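Local coordinates for VipE (PDB 4QN8), which is an effector protein of Legionella pneumophila of unestablished activity, represented by its mainly helical N-terminal part, at residues P4-Q7 with T8-L11. Residues are numbered along the deposited sequence; the frame is centred on the assembly and turned at random.
Sequences PLTQ and TQRL
Pro4 meets Thr8 and Gln9 just ahead of the first turn of helix 6-20. Pro4 CB lies 3.8 Å from Thr8 CG2. The ring carbon Pro4 CG lies 3.7 Å from Gln9 CG, and the Gln9 chain, extended beyond CG, crosses the proline at about a right angle.

Leu5 is the N-cap residue. Its carbonyl takes the first i to i+4 bond of the helix, with Gln9 N 3.0 Å from Leu5 O. Thr6 continues the pattern: Arg10 N is 2.9 Å from Thr6 O. Thr6 OG1 sits beside the backbone N (chi1 -60°), which puts the methyl CG2 anti to it. Thr6 CG2 lies over one face of the Arg10 guanidinium, offset toward the rim, 3.8 Å from Arg10 CZ. The arginine bends at chi2 (-70°) to run beside the threonine. Thr6 OG1 is hydrogen-bonded to Asp53 OD2.

The Gln7 carbonyl accepts a hydrogen bond from Leu11 N. Gln7 CG also touches Leu11 CD1 at 3.9 Å, the two side chains running side by side. Gln7 OE1 accepts a hydrogen bond from Thr39 N.

One carboxylate oxygen of Asp64, on helix 58-69, accepts hydrogen bonds from both Leu5 N and Thr8 OG1. This ties the helix start to that neighbour. Gln7, Thr8 and Leu11 pack on the same helix at Ala61, Thr68 and Phe65, so helix 6-20 begins against helix 58-69 in a fold of helices and loops without strands.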
ATOM      1  N   PRO A   4      -8.185 -13.997  -6.465  1.00 37.04           N
ATOM      2  CA  PRO A   4      -7.054 -13.062  -6.542  1.00 30.91           C
ATOM      3  C   PRO A   4      -5.928 -13.623  -7.405  1.00 28.00           C
ATOM      4  O   PRO A   4      -5.967 -14.794  -7.780  1.00 27.17           O
ATOM      5  CB  PRO A   4      -6.581 -12.959  -5.088  1.00 36.03           C
ATOM      6  CG  PRO A   4      -7.083 -14.209  -4.427  1.00 39.59           C
ATOM      7  CD  PRO A   4      -8.377 -14.537  -5.107  1.00 33.03           C
ATOM      8  N   LEU A   5      -4.935 -12.792  -7.713  1.00 21.79           N
ATOM      9  CA  LEU A   5      -3.736 -13.257  -8.395  1.00 20.55           C
ATOM     10  C   LEU A   5      -3.044 -14.336  -7.575  1.00 20.70           C
ATOM     11  O   LEU A   5      -3.138 -14.335  -6.339  1.00 26.47           O
ATOM     12  CB  LEU A   5      -2.759 -12.098  -8.555  1.00 20.54           C
ATOM     13  CG  LEU A   5      -3.277 -10.938  -9.404  1.00 25.17           C
ATOM     14  CD1 LEU A   5      -2.382  -9.712  -9.266  1.00 26.26           C
ATOM     15  CD2 LEU A   5      -3.327 -11.399 -10.841  1.00 27.66           C
ATOM     16  N   THR A   6      -2.350 -15.248  -8.256  1.00 19.95           N
ATOM     17  CA  THR A   6      -1.585 -16.281  -7.564  1.00 24.33           C
ATOM     18  C   THR A   6      -0.528 -15.648  -6.659  1.00 25.80           C
ATOM     19  O   THR A   6      -0.327 -16.077  -5.518  1.00 26.78           O
ATOM     20  CB  THR A   6      -0.949 -17.268  -8.554  1.00 28.09           C
ATOM     21  OG1 THR A   6      -1.992 -17.895  -9.317  1.00 30.77           O
ATOM     22  CG2 THR A   6      -0.159 -18.339  -7.808  1.00 29.42           C
ATOM     23  N   GLN A   7       0.129 -14.605  -7.161  1.00 24.27           N
ATOM     24  CA  GLN A   7       1.094 -13.841  -6.380  1.00 23.43           C
ATOM     25  C   GLN A   7       0.484 -13.394  -5.042  1.00 22.74           C
ATOM     26  O   GLN A   7       1.100 -13.531  -3.980  1.00 26.23           O
ATOM     27  CB  GLN A   7       1.532 -12.625  -7.201  1.00 29.92           C
ATOM     28  CG  GLN A   7       2.453 -11.686  -6.485  1.00 34.63           C
ATOM     29  CD  GLN A   7       2.937 -10.546  -7.367  1.00 30.16           C
ATOM     30  OE1 GLN A   7       3.715  -9.711  -6.919  1.00 31.58           O
ATOM     31  NE2 GLN A   7       2.493 -10.519  -8.630  1.00 31.00           N
ATOM     32  N   THR A   8      -0.740 -12.879  -5.101  1.00 20.80           N
ATOM     33  CA  THR A   8      -1.444 -12.431  -3.906  1.00 19.87           C
ATOM     34  C   THR A   8      -1.674 -13.587  -2.949  1.00 20.23           C
ATOM     35  O   THR A   8      -1.407 -13.477  -1.752  1.00 21.20           O
ATOM     36  CB  THR A   8      -2.792 -11.830  -4.276  1.00 21.46           C
ATOM     37  OG1 THR A   8      -2.566 -10.574  -4.921  1.00 21.20           O
ATOM     38  CG2 THR A   8      -3.668 -11.612  -3.027  1.00 21.56           C
ATOM     39  N   GLN A   9      -2.161 -14.698  -3.482  1.00 22.39           N
ATOM     40  CA  GLN A   9      -2.449 -15.865  -2.651  1.00 22.24           C
ATOM     41  C   GLN A   9      -1.215 -16.349  -1.905  1.00 23.54           C
ATOM     42  O   GLN A   9      -1.297 -16.711  -0.729  1.00 21.00           O
ATOM     43  CB  GLN A   9      -3.004 -17.008  -3.500  1.00 20.18           C
ATOM     44  CG  GLN A   9      -4.363 -16.716  -4.141  1.00 23.03           C
ATOM     45  CD  GLN A   9      -4.715 -17.727  -5.218  1.00 37.45           C
ATOM     46  OE1 GLN A   9      -3.935 -18.639  -5.506  1.00 46.33           O
ATOM     47  NE2 GLN A   9      -5.889 -17.570  -5.817  1.00 47.58           N
ATOM     48  N   ARG A  10      -0.076 -16.384  -2.595  1.00 21.23           N
ATOM     49  CA  ARG A  10       1.134 -16.933  -1.987  1.00 21.36           C
ATOM     50  C   ARG A  10       1.613 -15.993  -0.891  1.00 26.40           C
ATOM     51  O   ARG A  10       2.010 -16.441   0.180  1.00 21.28           O
ATOM     52  CB  ARG A  10       2.227 -17.164  -3.030  1.00 20.99           C
ATOM     53  CG  ARG A  10       1.809 -18.115  -4.155  1.00 21.47           C
ATOM     54  CD  ARG A  10       1.670 -19.549  -3.671  1.00 26.23           C
ATOM     55  NE  ARG A  10       1.047 -20.401  -4.682  1.00 25.61           N
ATOM     56  CZ  ARG A  10       1.699 -20.958  -5.699  1.00 32.31           C
ATOM     57  NH1 ARG A  10       3.009 -20.770  -5.847  1.00 26.19           N
ATOM     58  NH2 ARG A  10       1.045 -21.718  -6.566  1.00 29.63           N
ATOM     59  N   LEU A  11       1.564 -14.690  -1.153  1.00 21.24           N
ATOM     60  CA  LEU A  11       2.028 -13.721  -0.164  1.00 26.60           C
ATOM     61  C   LEU A  11       1.075 -13.635   1.035  1.00 24.61           C
ATOM     62  O   LEU A  11       1.523 -13.471   2.176  1.00 24.39           O
ATOM     63  CB  LEU A  11       2.286 -12.352  -0.807  1.00 18.66           C
ATOM     64  CG  LEU A  11       3.421 -12.425  -1.839  1.00 25.02           C
ATOM     65  CD1 LEU A  11       3.471 -11.204  -2.738  1.00 22.77           C
ATOM     66  CD2 LEU A  11       4.777 -12.598  -1.163  1.00 27.87           C
TER